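Local structure of ankyrin repeat domain protein (Legionella pneumophila subsp. pneumophila, 6MCA) at residues A[57-62]-A[73-78]; A[198-203]-A[220-225]; A[247-252]-A[303-308]; A[292-297]-A[333-338]. The protein is a bacterial effector that interacts with the host LARP7 component of the 7SK snRNP complex and combines ankyrin repeats with a cysteine protease-like region. All blocks are in the same frame, centred on the assembly; numbering follows the deposited sequence.

Contact 1: residues A[57-62]-A[73-78]; sequences TPLIEC and QLIARK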
loop_
_atom_site.group_PDB
_atom_site.type_symbol
_atom_site.label_atom_id
_atom_site.label_comp_id
_atom_site.label_asym_id
_atom_site.label_seq_id
_atom_site.Cartn_x
_atom_site.Cartn_y
_atom_site.Cartn_z
ATOM N N THR A 57 -7.637 -1.146 -22.776
ATOM C CA THR A 57 -8.102 -1.940 -23.899
ATOM C C THR A 57 -9.587 -2.228 -23.746
ATOM O O THR A 57 -10.146 -2.089 -22.654
ATOM C CB THR A 57 -7.323 -3.259 -23.984
ATOM O OG1 THR A 57 -7.673 -4.096 -22.876
ATOM C CG2 THR A 57 -5.825 -3.000 -23.966
ATOM N N PRO A 58 -10.274 -2.609 -24.829
ATOM C CA PRO A 58 -11.695 -2.974 -24.692
ATOM C C PRO A 58 -11.948 -4.057 -23.652
ATOM O O PRO A 58 -12.938 -3.982 -22.913
ATOM C CB PRO A 58 -12.067 -3.439 -26.107
ATOM C CG PRO A 58 -11.143 -2.687 -26.997
ATOM C CD PRO A 58 -9.851 -2.553 -26.242
ATOM N N LEU A 59 -11.070 -5.060 -23.569
ATOM C CA LEU A 59 -11.238 -6.107 -22.567
ATOM C C LEU A 59 -11.059 -5.557 -21.157
ATOM O O LEU A 59 -11.791 -5.939 -20.237
ATOM C CB LEU A 59 -10.255 -7.247 -22.830
ATOM C CG LEU A 59 -10.468 -8.518 -22.006
ATOM C CD1 LEU A 59 -11.860 -9.081 -22.243
ATOM C CD2 LEU A 59 -9.401 -9.552 -22.330
ATOM N N ILE A 60 -10.091 -4.659 -20.969
ATOM C CA ILE A 60 -9.911 -4.040 -19.660
ATOM C C ILE A 60 -11.097 -3.144 -19.323
ATOM O O ILE A 60 -11.502 -3.055 -18.158
ATOM C CB ILE A 60 -8.575 -3.275 -19.613
ATOM C CG1 ILE A 60 -7.403 -4.254 -19.722
ATOM C CG2 ILE A 60 -8.464 -2.452 -18.341
ATOM C CD1 ILE A 60 -6.044 -3.602 -19.593
ATOM N N GLU A 61 -11.683 -2.481 -20.324
ATOM C CA GLU A 61 -12.912 -1.728 -20.087
ATOM C C GLU A 61 -14.035 -2.649 -19.624
ATOM O O GLU A 61 -14.776 -2.319 -18.688
ATOM C CB GLU A 61 -13.324 -0.979 -21.356
ATOM C CG GLU A 61 -12.359 0.112 -21.787
ATOM C CD GLU A 61 -12.491 1.378 -20.962
ATOM O OE1 GLU A 61 -13.434 1.466 -20.147
ATOM O OE2 GLU A 61 -11.653 2.288 -21.132
ATOM N N CYS A 62 -14.172 -3.810 -20.270
ATOM C CA CYS A 62 -15.175 -4.785 -19.850
ATOM C C CYS A 62 -14.934 -5.241 -18.417
ATOM O O CYS A 62 -15.880 -5.381 -17.633
ATOM C CB CYS A 62 -15.165 -5.986 -20.794
ATOM S SG CYS A 62 -15.718 -5.621 -22.467
ATOM N N GLN A 73 -17.705 -11.603 -26.114
ATOM C CA GLN A 73 -17.585 -11.236 -27.522
ATOM C C GLN A 73 -16.133 -10.962 -27.895
ATOM O O GLN A 73 -15.640 -11.443 -28.921
ATOM C CB GLN A 73 -18.456 -10.016 -27.825
ATOM C CG GLN A 73 -19.945 -10.289 -27.767
ATOM C CD GLN A 73 -20.378 -11.358 -28.748
ATOM O OE1 GLN A 73 -20.000 -11.332 -29.920
ATOM N NE2 GLN A 73 -21.176 -12.307 -28.274
ATOM N N LEU A 74 -15.428 -10.195 -27.060
ATOM C CA LEU A 74 -14.037 -9.855 -27.353
ATOM C C LEU A 74 -13.145 -11.091 -27.345
ATOM O O LEU A 74 -12.248 -11.224 -28.187
ATOM C CB LEU A 74 -13.528 -8.823 -26.349
ATOM C CG LEU A 74 -14.103 -7.415 -26.502
ATOM C CD1 LEU A 74 -13.711 -6.556 -25.316
ATOM C CD2 LEU A 74 -13.629 -6.785 -27.801
ATOM N N ILE A 75 -13.369 -12.004 -26.399
ATOM C CA ILE A 75 -12.579 -13.231 -26.346
ATOM C C ILE A 75 -12.863 -14.098 -27.564
ATOM O O ILE A 75 -11.958 -14.744 -28.108
ATOM C CB ILE A 75 -12.852 -13.983 -25.029
ATOM C CG1 ILE A 75 -12.292 -13.194 -23.844
ATOM C CG2 ILE A 75 -12.252 -15.380 -25.066
ATOM C CD1 ILE A 75 -12.817 -13.655 -22.503
ATOM N N ALA A 76 -14.118 -14.118 -28.021
ATOM C CA ALA A 76 -14.452 -14.839 -29.245
ATOM C C ALA A 76 -13.673 -14.305 -30.439
ATOM O O ALA A 76 -13.310 -15.073 -31.337
ATOM C CB ALA A 76 -15.955 -14.757 -29.512
ATOM N N ARG A 77 -13.404 -13.004 -30.473
ATOM C CA ARG A 77 -12.607 -12.412 -31.535
ATOM C C ARG A 77 -11.111 -12.469 -31.235
ATOM O O ARG A 77 -10.332 -11.735 -31.854
ATOM C CB ARG A 77 -13.074 -10.979 -31.794
ATOM C CG ARG A 77 -14.576 -10.908 -32.068
ATOM C CD ARG A 77 -15.071 -9.491 -32.277
ATOM N NE ARG A 77 -15.676 -9.317 -33.595
ATOM C CZ ARG A 77 -16.956 -9.552 -33.863
ATOM N NH1 ARG A 77 -17.424 -9.367 -35.091
ATOM N NH2 ARG A 77 -17.769 -9.974 -32.905
ATOM N N LYS A 78 -10.707 -13.325 -30.291
ATOM C CA LYS A 78 -9.301 -13.661 -30.036
ATOM C C LYS A 78 -8.445 -12.432 -29.729
ATOM O O LYS A 78 -7.363 -12.244 -30.291
ATOM C CB LYS A 78 -8.710 -14.465 -31.198
ATOM C CG LYS A 78 -8.892 -15.975 -31.071
ATOM C CD LYS A 78 -10.339 -16.390 -31.291
#
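Leu-74 of helix 68-76 pushes into the surface made by Pro-58, Leu-59 and Cys-62 of helix 58-65, in a helix-turn-helix hairpin consistent with an ankyrin-type repeat; the Thr-Pro-Leu-Ile sequence at the start resembles the Thr-Pro-Leu-His signature of that family. The apolar contacts converge on one methyl. CD1 of Leu-74 lies 3.6 Å from CB of Pro-58 and, farther round the helix, 3.6 Å from SG of Cys-62. Between these two it meets the backbone, 3.5 Å from N of Leu-59, which shows that the methyl is pressed against the first helical turn itself. The leucine gets there with CG beside its own backbone N (chi1 -71°) and the chain then extended. A second, looser apolar pair is CD1 of Leu-59 with CG1 of Ile-75, 4.4 Å apart. Ile-30 of helix 26-31 covers Pro-58 and Cys-62, and Phe-38 of helix 38-43 touches Leu-74, so the joint is buried from the N-terminal side of the chain. Hydrogen bonding stays within each helix: Thr-57 is the N-cap of helix 58-65, its OG1 accepting from N of Ile-60 at 3.1 Å with an N-H...O angle of 160°.

Contact 2: residues A[198-203]-A[220-225]; sequences SLRRFI and NIMDAF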
loop_
_atom_site.group_PDB
_atom_site.type_symbol
_atom_site.label_atom_id
_atom_site.label_comp_id
_atom_site.label_asym_id
_atom_site.label_seq_id
_atom_site.Cartn_x
_atom_site.Cartn_y
_atom_site.Cartn_z
ATOM N N SER A 198 -3.097 -4.599 8.887
ATOM C CA SER A 198 -2.206 -4.508 10.034
ATOM C C SER A 198 -2.974 -4.165 11.300
ATOM O O SER A 198 -2.693 -4.715 12.367
ATOM C CB SER A 198 -1.118 -3.470 9.767
ATOM O OG SER A 198 -0.464 -3.090 10.964
ATOM N N LEU A 199 -3.949 -3.259 11.203
ATOM C CA LEU A 199 -4.794 -2.973 12.360
ATOM C C LEU A 199 -5.576 -4.210 12.787
ATOM O O LEU A 199 -5.684 -4.509 13.986
ATOM C CB LEU A 199 -5.745 -1.818 12.046
ATOM C CG LEU A 199 -5.108 -0.435 11.915
ATOM C CD1 LEU A 199 -6.147 0.588 11.491
ATOM C CD2 LEU A 199 -4.446 -0.022 13.222
ATOM N N ARG A 200 -6.128 -4.943 11.812
ATOM C CA ARG A 200 -6.867 -6.163 12.125
ATOM C C ARG A 200 -5.987 -7.165 12.862
ATOM O O ARG A 200 -6.402 -7.755 13.867
ATOM C CB ARG A 200 -7.425 -6.784 10.843
ATOM C CG ARG A 200 -8.118 -8.118 11.067
ATOM C CD ARG A 200 -8.406 -8.827 9.754
ATOM N NE ARG A 200 -7.188 -9.312 9.111
ATOM C CZ ARG A 200 -6.596 -10.464 9.405
ATOM N NH1 ARG A 200 -7.109 -11.256 10.336
ATOM N NH2 ARG A 200 -5.491 -10.825 8.767
ATOM N N ARG A 201 -4.764 -7.375 12.370
ATOM C CA ARG A 201 -3.841 -8.276 13.052
ATOM C C ARG A 201 -3.440 -7.736 14.418
ATOM O O ARG A 201 -3.222 -8.515 15.354
ATOM C CB ARG A 201 -2.598 -8.507 12.194
ATOM C CG ARG A 201 -2.880 -9.136 10.846
ATOM C CD ARG A 201 -1.609 -9.259 10.021
ATOM N NE ARG A 201 -1.858 -9.906 8.738
ATOM C CZ ARG A 201 -1.918 -11.220 8.564
ATOM N NH1 ARG A 201 -1.745 -12.035 9.596
ATOM N NH2 ARG A 201 -2.152 -11.722 7.360
ATOM N N PHE A 202 -3.342 -6.412 14.548
ATOM C CA PHE A 202 -2.892 -5.805 15.793
ATOM C C PHE A 202 -3.894 -6.040 16.913
ATOM O O PHE A 202 -3.525 -6.507 17.997
ATOM C CB PHE A 202 -2.659 -4.310 15.575
ATOM C CG PHE A 202 -2.253 -3.569 16.812
ATOM C CD1 PHE A 202 -1.053 -3.849 17.444
ATOM C CD2 PHE A 202 -3.070 -2.583 17.340
ATOM C CE1 PHE A 202 -0.677 -3.162 18.582
ATOM C CE2 PHE A 202 -2.700 -1.893 18.477
ATOM C CZ PHE A 202 -1.502 -2.182 19.099
ATOM N N ILE A 203 -5.173 -5.739 16.667
ATOM C CA ILE A 203 -6.181 -5.925 17.711
ATOM C C ILE A 203 -6.523 -7.388 17.943
ATOM O O ILE A 203 -7.316 -7.695 18.842
ATOM C CB ILE A 203 -7.475 -5.147 17.398
ATOM C CG1 ILE A 203 -8.094 -5.629 16.091
ATOM C CG2 ILE A 203 -7.194 -3.654 17.328
ATOM C CD1 ILE A 203 -9.367 -4.893 15.727
ATOM N N ASN A 220 -13.864 1.392 14.121
ATOM C CA ASN A 220 -14.423 2.454 13.292
ATOM C C ASN A 220 -13.407 2.922 12.261
ATOM O O ASN A 220 -13.726 3.047 11.071
ATOM C CB ASN A 220 -14.882 3.617 14.171
ATOM C CG ASN A 220 -16.040 3.242 15.072
ATOM O OD1 ASN A 220 -16.869 2.404 14.719
ATOM N ND2 ASN A 220 -16.103 3.864 16.244
ATOM N N ILE A 221 -12.163 3.139 12.698
ATOM C CA ILE A 221 -11.109 3.553 11.774
ATOM C C ILE A 221 -11.011 2.562 10.624
ATOM O O ILE A 221 -11.015 2.945 9.446
ATOM C CB ILE A 221 -9.769 3.699 12.517
ATOM C CG1 ILE A 221 -9.861 4.810 13.566
ATOM C CG2 ILE A 221 -8.642 3.982 11.538
ATOM C CD1 ILE A 221 -8.611 4.964 14.407
ATOM N N MET A 222 -10.973 1.267 10.953
ATOM C CA MET A 222 -10.916 0.245 9.914
ATOM C C MET A 222 -12.074 0.406 8.941
ATOM O O MET A 222 -11.875 0.424 7.720
ATOM C CB MET A 222 -10.913 -1.147 10.547
ATOM C CG MET A 222 -9.637 -1.459 11.315
ATOM S SD MET A 222 -9.726 -2.977 12.285
ATOM C CE MET A 222 -10.005 -4.186 10.992
ATOM N N ASP A 223 -13.290 0.583 9.473
ATOM C CA ASP A 223 -14.444 0.845 8.621
ATOM C C ASP A 223 -14.144 1.970 7.643
ATOM O O ASP A 223 -14.280 1.805 6.424
ATOM C CB ASP A 223 -15.663 1.193 9.478
ATOM C CG ASP A 223 -16.297 -0.026 10.115
ATOM O OD1 ASP A 223 -17.271 0.145 10.879
ATOM O OD2 ASP A 223 -15.827 -1.152 9.851
ATOM N N ALA A 224 -13.681 3.108 8.169
ATOM C CA ALA A 224 -13.372 4.244 7.311
ATOM C C ALA A 224 -12.370 3.849 6.236
ATOM O O ALA A 224 -12.578 4.123 5.046
ATOM C CB ALA A 224 -12.848 5.407 8.152
ATOM N N PHE A 225 -11.303 3.147 6.634
ATOM C CA PHE A 225 -10.310 2.717 5.656
ATOM C C PHE A 225 -10.963 1.900 4.553
ATOM O O PHE A 225 -10.702 2.129 3.364
ATOM C CB PHE A 225 -9.199 1.923 6.341
ATOM C CG PHE A 225 -8.030 2.764 6.765
ATOM C CD1 PHE A 225 -7.156 3.286 5.824
ATOM C CD2 PHE A 225 -7.804 3.037 8.104
ATOM C CE1 PHE A 225 -6.078 4.061 6.211
ATOM C CE2 PHE A 225 -6.729 3.812 8.496
ATOM C CZ PHE A 225 -5.864 4.324 7.548
#
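Leu-199 brings its CD1 obliquely to the ring of Phe-225, 4.4 Å from CE2, a loose touch that fits neither a face nor an edge contact. Two further flat groups, the guanidinium groups of Arg-200 and Arg-201, lie on helix 188-202. NH2 of Arg-200 stands 3.6 Å above the plane of the Arg-201 guanidinium, over its centre, while NH2 of Arg-201 lies in the plane of the Arg-200 group, at its edge. The two are therefore steeply turned against each other, and both form salt bridges with Asp-197, whose carboxylate probably offsets their charge.

The contact itself is carried by Met-222. Its CG lies 4.0 Å from CB of Leu-199, and the two side chains lie antiparallel, each passing alongside the other. SD then reaches CD1 of Ile-203, also at 4.0 Å. A bend at the last torsion (chi3 61°) turns the methyl toward Arg-200, where CE packs 3.7 Å from its CB; only the aliphatic root of this arginine takes part. On the buried flank CD1 of Leu-199 also approaches CG2 of Ile-221, at 4.2 Å.

No hydrogen bond crosses the pair, and the short helical axes run nearly antiparallel, at 158° and 10.6 Å apart. Helix 373-399 covers the 188-202 side, through Trp-383 on Leu-199, and strand 256-263 the 215-233 side, through Ile-258 on Phe-225, while helix 355-364 spans both, with Val-356 on Leu-199, Ala-359 on Ile-221 and Val-355 on Phe-225.

Contact 3: residues A[247-252]-A[303-308]; sequences RIAALL and LTINFI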
loop_
_atom_site.group_PDB
_atom_site.type_symbol
_atom_site.label_atom_id
_atom_site.label_comp_id
_atom_site.label_asym_id
_atom_site.label_seq_id
_atom_site.Cartn_x
_atom_site.Cartn_y
_atom_site.Cartn_z
ATOM N N ARG A 247 -23.336 5.817 -4.388
ATOM C CA ARG A 247 -22.425 5.301 -3.372
ATOM C C ARG A 247 -21.738 6.435 -2.622
ATOM O O ARG A 247 -21.582 6.371 -1.397
ATOM C CB ARG A 247 -21.394 4.375 -4.016
ATOM C CG ARG A 247 -21.847 2.928 -4.084
ATOM C CD ARG A 247 -22.311 2.429 -2.723
ATOM N NE ARG A 247 -21.202 2.222 -1.796
ATOM C CZ ARG A 247 -21.336 2.143 -0.475
ATOM N NH1 ARG A 247 -22.532 2.269 0.083
ATOM N NH2 ARG A 247 -20.271 1.946 0.290
ATOM N N ILE A 248 -21.322 7.480 -3.339
ATOM C CA ILE A 248 -20.695 8.623 -2.682
ATOM C C ILE A 248 -21.683 9.307 -1.741
ATOM O O ILE A 248 -21.315 9.745 -0.645
ATOM C CB ILE A 248 -20.131 9.600 -3.731
ATOM C CG1 ILE A 248 -19.030 8.926 -4.549
ATOM C CG2 ILE A 248 -19.574 10.844 -3.061
ATOM C CD1 ILE A 248 -18.458 9.804 -5.638
ATOM N N ALA A 249 -22.953 9.395 -2.145
ATOM C CA ALA A 249 -23.971 9.966 -1.269
ATOM C C ALA A 249 -24.160 9.117 -0.021
ATOM O O ALA A 249 -24.351 9.650 1.080
ATOM C CB ALA A 249 -25.290 10.117 -2.025
ATOM N N ALA A 250 -24.116 7.793 -0.175
ATOM C CA ALA A 250 -24.212 6.914 0.985
ATOM C C ALA A 250 -23.034 7.118 1.931
ATOM O O ALA A 250 -23.217 7.210 3.152
ATOM C CB ALA A 250 -24.296 5.456 0.534
ATOM N N LEU A 251 -21.818 7.202 1.385
ATOM C CA LEU A 251 -20.629 7.339 2.226
ATOM C C LEU A 251 -20.520 8.718 2.867
ATOM O O LEU A 251 -19.889 8.857 3.924
ATOM C CB LEU A 251 -19.368 7.044 1.420
ATOM C CG LEU A 251 -19.382 5.694 0.706
ATOM C CD1 LEU A 251 -18.474 5.684 -0.516
ATOM C CD2 LEU A 251 -18.986 4.619 1.700
ATOM N N LEU A 252 -21.112 9.747 2.254
ATOM C CA LEU A 252 -21.147 11.055 2.894
ATOM C C LEU A 252 -21.961 11.054 4.179
ATOM O O LEU A 252 -21.846 12.000 4.964
ATOM C CB LEU A 252 -21.706 12.101 1.933
ATOM C CG LEU A 252 -20.687 12.807 1.041
ATOM C CD1 LEU A 252 -21.378 13.848 0.179
ATOM C CD2 LEU A 252 -19.600 13.442 1.891
ATOM N N LEU A 303 -20.198 20.333 2.231
ATOM C CA LEU A 303 -19.607 18.999 2.121
ATOM C C LEU A 303 -20.594 18.103 1.375
ATOM O O LEU A 303 -21.336 17.310 1.958
ATOM C CB LEU A 303 -19.268 18.459 3.505
ATOM C CG LEU A 303 -18.445 17.179 3.654
ATOM C CD1 LEU A 303 -17.278 17.169 2.696
ATOM C CD2 LEU A 303 -17.948 17.052 5.083
ATOM N N THR A 304 -20.594 18.239 0.053
ATOM C CA THR A 304 -21.593 17.628 -0.816
ATOM C C THR A 304 -20.944 16.621 -1.762
ATOM O O THR A 304 -19.744 16.342 -1.693
ATOM C CB THR A 304 -22.337 18.695 -1.623
ATOM O OG1 THR A 304 -21.401 19.417 -2.433
ATOM C CG2 THR A 304 -23.050 19.661 -0.700
ATOM N N ILE A 305 -21.776 16.075 -2.654
ATOM C CA ILE A 305 -21.286 15.170 -3.693
ATOM C C ILE A 305 -20.273 15.880 -4.576
ATOM O O ILE A 305 -19.210 15.334 -4.899
ATOM C CB ILE A 305 -22.461 14.625 -4.526
ATOM C CG1 ILE A 305 -23.387 13.792 -3.650
ATOM C CG2 ILE A 305 -21.949 13.789 -5.688
ATOM C CD1 ILE A 305 -22.691 12.630 -3.035
ATOM N N ASN A 306 -20.595 17.107 -4.990
ATOM C CA ASN A 306 -19.691 17.864 -5.847
ATOM C C ASN A 306 -18.369 18.150 -5.149
ATOM O O ASN A 306 -17.317 18.168 -5.799
ATOM C CB ASN A 306 -20.361 19.165 -6.287
ATOM C CG ASN A 306 -21.764 18.942 -6.816
ATOM O OD1 ASN A 306 -22.707 18.752 -6.048
ATOM N ND2 ASN A 306 -21.908 18.959 -8.137
ATOM N N PHE A 307 -18.399 18.358 -3.831
ATOM C CA PHE A 307 -17.158 18.536 -3.087
ATOM C C PHE A 307 -16.296 17.282 -3.160
ATOM O O PHE A 307 -15.094 17.360 -3.437
ATOM C CB PHE A 307 -17.457 18.899 -1.631
ATOM C CG PHE A 307 -16.224 19.107 -0.794
ATOM C CD1 PHE A 307 -15.625 18.042 -0.137
ATOM C CD2 PHE A 307 -15.661 20.366 -0.666
ATOM C CE1 PHE A 307 -14.492 18.229 0.632
ATOM C CE2 PHE A 307 -14.526 20.559 0.102
ATOM C CZ PHE A 307 -13.941 19.489 0.752
ATOM N N ILE A 308 -16.893 16.115 -2.906
ATOM C CA ILE A 308 -16.133 14.868 -2.947
ATOM C C ILE A 308 -15.600 14.615 -4.351
ATOM O O ILE A 308 -14.486 14.105 -4.527
ATOM C CB ILE A 308 -16.998 13.696 -2.448
ATOM C CG1 ILE A 308 -17.420 13.924 -0.996
ATOM C CG2 ILE A 308 -16.244 12.381 -2.575
ATOM C CD1 ILE A 308 -16.271 13.872 -0.012
#
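Ile-305 drives its CD1 methyl against the backbone of helix 242-251, 3.4 Å from N of Ala-249, and this is one of two tight points in the contact. The same methyl lies 3.6 Å from CG2 of Ile-248 and 3.8 Å from CB of Ala-249. Bends at both torsions of Ile-305 (chi1 -63°, chi2 -60°) carry it across, although its CB does not point at the other helix. The second tight point belongs to Leu-252: CD1 sits 3.4 Å from C of Thr-304, against the start of helix 305-312, and CD2 lies 3.6 Å from CG1 of Ile-308. Behind them, CG2 of Ile-248 and CG2 of Ile-308 meet at 3.7 Å as the two isoleucines interleave from opposite sides.

The looser part lies toward Leu-303, whose CG is 4.3 Å from CD2 of Leu-252. On the more open side Ala-249 and Thr-304 form the rim and add little buried surface; the N-cap Thr-304 spends OG1 on a weak bond from N of Phe-307 in its own helix. Beneath, strand 256-263 supplies Leu-257 to Leu-252 and Leu-259 to Ile-308, so Leu-252 and Ile-308 both reach the edge strand of the five-stranded sheet.

With no hydrogen bond across it, the joint is held by apolar contacts alone, with methyl groups packed against side chains and backbone.

Contact 4: residues A[292-297]-A[333-338]; sequences VNIYRI and PFAQMP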
loop_
_atom_site.group_PDB
_atom_site.type_symbol
_atom_site.label_atom_id
_atom_site.label_comp_id
_atom_site.label_asym_id
_atom_site.label_seq_id
_atom_site.Cartn_x
_atom_site.Cartn_y
_atom_site.Cartn_z
ATOM N N VAL A 292 -0.308 17.894 12.027
ATOM C CA VAL A 292 -1.706 17.487 12.135
ATOM C C VAL A 292 -2.520 18.639 12.700
ATOM O O VAL A 292 -2.304 19.050 13.850
ATOM C CB VAL A 292 -1.873 16.239 13.017
ATOM C CG1 VAL A 292 -3.339 16.031 13.354
ATOM C CG2 VAL A 292 -1.290 15.018 12.324
ATOM N N ASN A 293 -3.485 19.124 11.916
ATOM C CA ASN A 293 -4.378 20.199 12.334
ATOM C C ASN A 293 -5.826 19.726 12.302
ATOM O O ASN A 293 -6.251 19.061 11.352
ATOM C CB ASN A 293 -4.215 21.433 11.442
ATOM C CG ASN A 293 -2.892 22.137 11.660
ATOM O OD1 ASN A 293 -2.747 22.932 12.589
ATOM N ND2 ASN A 293 -1.919 21.849 10.805
ATOM N N ILE A 294 -6.586 20.088 13.335
ATOM C CA ILE A 294 -7.978 19.682 13.493
ATOM C C ILE A 294 -8.838 20.935 13.576
ATOM O O ILE A 294 -8.599 21.803 14.425
ATOM C CB ILE A 294 -8.174 18.803 14.742
ATOM C CG1 ILE A 294 -7.216 17.609 14.715
ATOM C CG2 ILE A 294 -9.621 18.337 14.847
ATOM C CD1 ILE A 294 -7.129 16.866 16.029
ATOM N N TYR A 295 -9.841 21.013 12.708
ATOM C CA TYR A 295 -10.750 22.138 12.587
ATOM C C TYR A 295 -12.179 21.680 12.849
ATOM O O TYR A 295 -12.505 20.493 12.748
ATOM C CB TYR A 295 -10.688 22.769 11.186
ATOM C CG TYR A 295 -9.307 22.901 10.583
ATOM C CD1 TYR A 295 -8.665 21.806 10.013
ATOM C CD2 TYR A 295 -8.661 24.129 10.548
ATOM C CE1 TYR A 295 -7.408 21.927 9.453
ATOM C CE2 TYR A 295 -7.406 24.259 9.987
ATOM C CZ TYR A 295 -6.784 23.157 9.441
ATOM O OH TYR A 295 -5.533 23.286 8.882
ATOM N N ARG A 296 -13.036 22.646 13.170
ATOM C CA ARG A 296 -14.474 22.423 13.210
ATOM C C ARG A 296 -15.080 22.856 11.882
ATOM O O ARG A 296 -14.759 23.933 11.368
ATOM C CB ARG A 296 -15.120 23.194 14.362
ATOM C CG ARG A 296 -16.626 22.984 14.462
ATOM C CD ARG A 296 -17.303 24.081 15.272
ATOM N NE ARG A 296 -16.762 24.181 16.624
ATOM C CZ ARG A 296 -17.122 23.393 17.632
ATOM N NH1 ARG A 296 -16.577 23.558 18.831
ATOM N NH2 ARG A 296 -18.023 22.439 17.444
ATOM N N ILE A 297 -15.950 22.016 11.329
ATOM C CA ILE A 297 -16.622 22.322 10.070
ATOM C C ILE A 297 -17.817 23.217 10.381
ATOM O O ILE A 297 -18.831 22.754 10.907
ATOM C CB ILE A 297 -17.053 21.049 9.337
ATOM C CG1 ILE A 297 -15.835 20.177 9.022
ATOM C CG2 ILE A 297 -17.808 21.395 8.064
ATOM C CD1 ILE A 297 -16.185 18.761 8.620
ATOM N N PRO A 333 -10.012 26.590 13.014
ATOM C CA PRO A 333 -8.962 25.864 13.744
ATOM C C PRO A 333 -9.364 25.593 15.186
ATOM O O PRO A 333 -9.863 26.475 15.889
ATOM C CB PRO A 333 -7.757 26.807 13.659
ATOM C CG PRO A 333 -8.004 27.614 12.432
ATOM C CD PRO A 333 -9.493 27.804 12.363
ATOM N N PHE A 334 -9.137 24.356 15.624
ATOM C CA PHE A 334 -9.587 23.924 16.939
ATOM C C PHE A 334 -8.454 23.300 17.744
ATOM O O PHE A 334 -8.254 23.645 18.913
ATOM C CB PHE A 334 -10.747 22.936 16.799
ATOM C CG PHE A 334 -11.242 22.390 18.108
ATOM C CD1 PHE A 334 -12.107 23.129 18.898
ATOM C CD2 PHE A 334 -10.846 21.136 18.546
ATOM C CE1 PHE A 334 -12.565 22.630 20.104
ATOM C CE2 PHE A 334 -11.300 20.631 19.750
ATOM C CZ PHE A 334 -12.162 21.378 20.530
ATOM N N ALA A 335 -7.707 22.383 17.134
ATOM C CA ALA A 335 -6.673 21.659 17.860
ATOM C C ALA A 335 -5.552 21.264 16.911
ATOM O O ALA A 335 -5.648 21.422 15.693
ATOM C CB ALA A 335 -7.247 20.421 18.560
ATOM N N GLN A 336 -4.478 20.737 17.491
ATOM C CA GLN A 336 -3.352 20.238 16.717
ATOM C C GLN A 336 -2.776 19.030 17.436
ATOM O O GLN A 336 -3.011 18.826 18.629
ATOM C CB GLN A 336 -2.279 21.314 16.515
ATOM C CG GLN A 336 -1.717 21.876 17.810
ATOM C CD GLN A 336 -0.908 23.144 17.599
ATOM O OE1 GLN A 336 -1.463 24.239 17.500
ATOM N NE2 GLN A 336 0.410 23.001 17.536
ATOM N N MET A 337 -2.018 18.224 16.696
ATOM C CA MET A 337 -1.408 17.042 17.292
ATOM C C MET A 337 0.092 17.036 17.019
ATOM O O MET A 337 0.514 17.244 15.868
ATOM C CB MET A 337 -2.057 15.753 16.772
ATOM C CG MET A 337 -3.357 15.402 17.484
ATOM S SD MET A 337 -4.048 13.805 17.010
ATOM C CE MET A 337 -2.707 12.704 17.458
ATOM N N PRO A 338 0.924 16.804 18.040
ATOM C CA PRO A 338 2.394 16.806 17.869
ATOM C C PRO A 338 2.911 15.522 17.232
ATOM O O PRO A 338 3.596 14.698 17.845
ATOM C CB PRO A 338 2.886 16.990 19.308
ATOM C CG PRO A 338 1.840 16.327 20.137
ATOM C CD PRO A 338 0.528 16.588 19.442
HETATM O O HOH W 1 0.676 19.831 14.483
#
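Ile-294 and Ala-335 form the apolar centre, their CB atoms 4.2 Å apart on one face of an antiparallel pair of strands. On this face Val-292 holds CG1 opposite its backbone N (chi1 168°), which lays that methyl 3.7 Å from CB of Met-337, the two side chains running side by side. CD1 of Ile-294 reaches CG of Met-337 at 4.3 Å.

The backbone around this centre carries a classic beta bulge. Phe-334 and Ala-335 both face Ile-294, and O of Ile-294 accepts from N of Phe-334 and N of Ala-335, each at 2.9 Å; the Phe-334 donor lies in the carbonyl plane, the Ala-335 donor is tilted 19° from it. In return N of Ile-294 donates to O of Ala-335, also at 2.9 Å, and N of Met-337 donates to O of Val-292 at 3.0 Å. The extra residue shifts the register by one, bringing Tyr-295 opposite Pro-333, where CD2 of the ring is 4.0 Å from CG of the proline.

Farther out the contact turns polar. Asn-293 and Gln-336 occupy the other face as a non-hydrogen-bonded pair, and the Gln-336 chain, extended beyond CG, carries its amide away from the neighbouring strand. At the Val-292 end a water accepts from N of Val-292 and can donate to O of Met-337, bridging the strands. At the other end Arg-296 lies loosely and obliquely beside Phe-334, whose ring also meets Trp-276.

Strand 331-337 is outermost in the sheet, and strand 292-297 is bonded on its second side to strand 276-280. Helix 355-364 packs under the apolar face, Val-358 touching both Val-292 and Met-337, while Phe-371 covers Ile-294 and Ala-335.

Overall arrangement
Contact 1 stands apart in the N-terminal helical part, which is probably ankyrin-like: its centre is about 49 Å from that of contact 4, on opposite sides of the chain's centre, and its nearest atoms are still about 17 Å from contact 3. Contacts 2, 3 and 4 cluster, with centres 22 to 23 Å apart, around the five-stranded sheet. Contacts 3 and 4 alternate along the chain and approach to about 4 Å between nearest atoms without touching; strand 292-297 leads on to helix 305-312. Strand 256-263 borders both contacts 2 and 3, and helix 355-364 borders both contacts 2 and 4, consistent with one compact unit, probably the cysteine protease-like part.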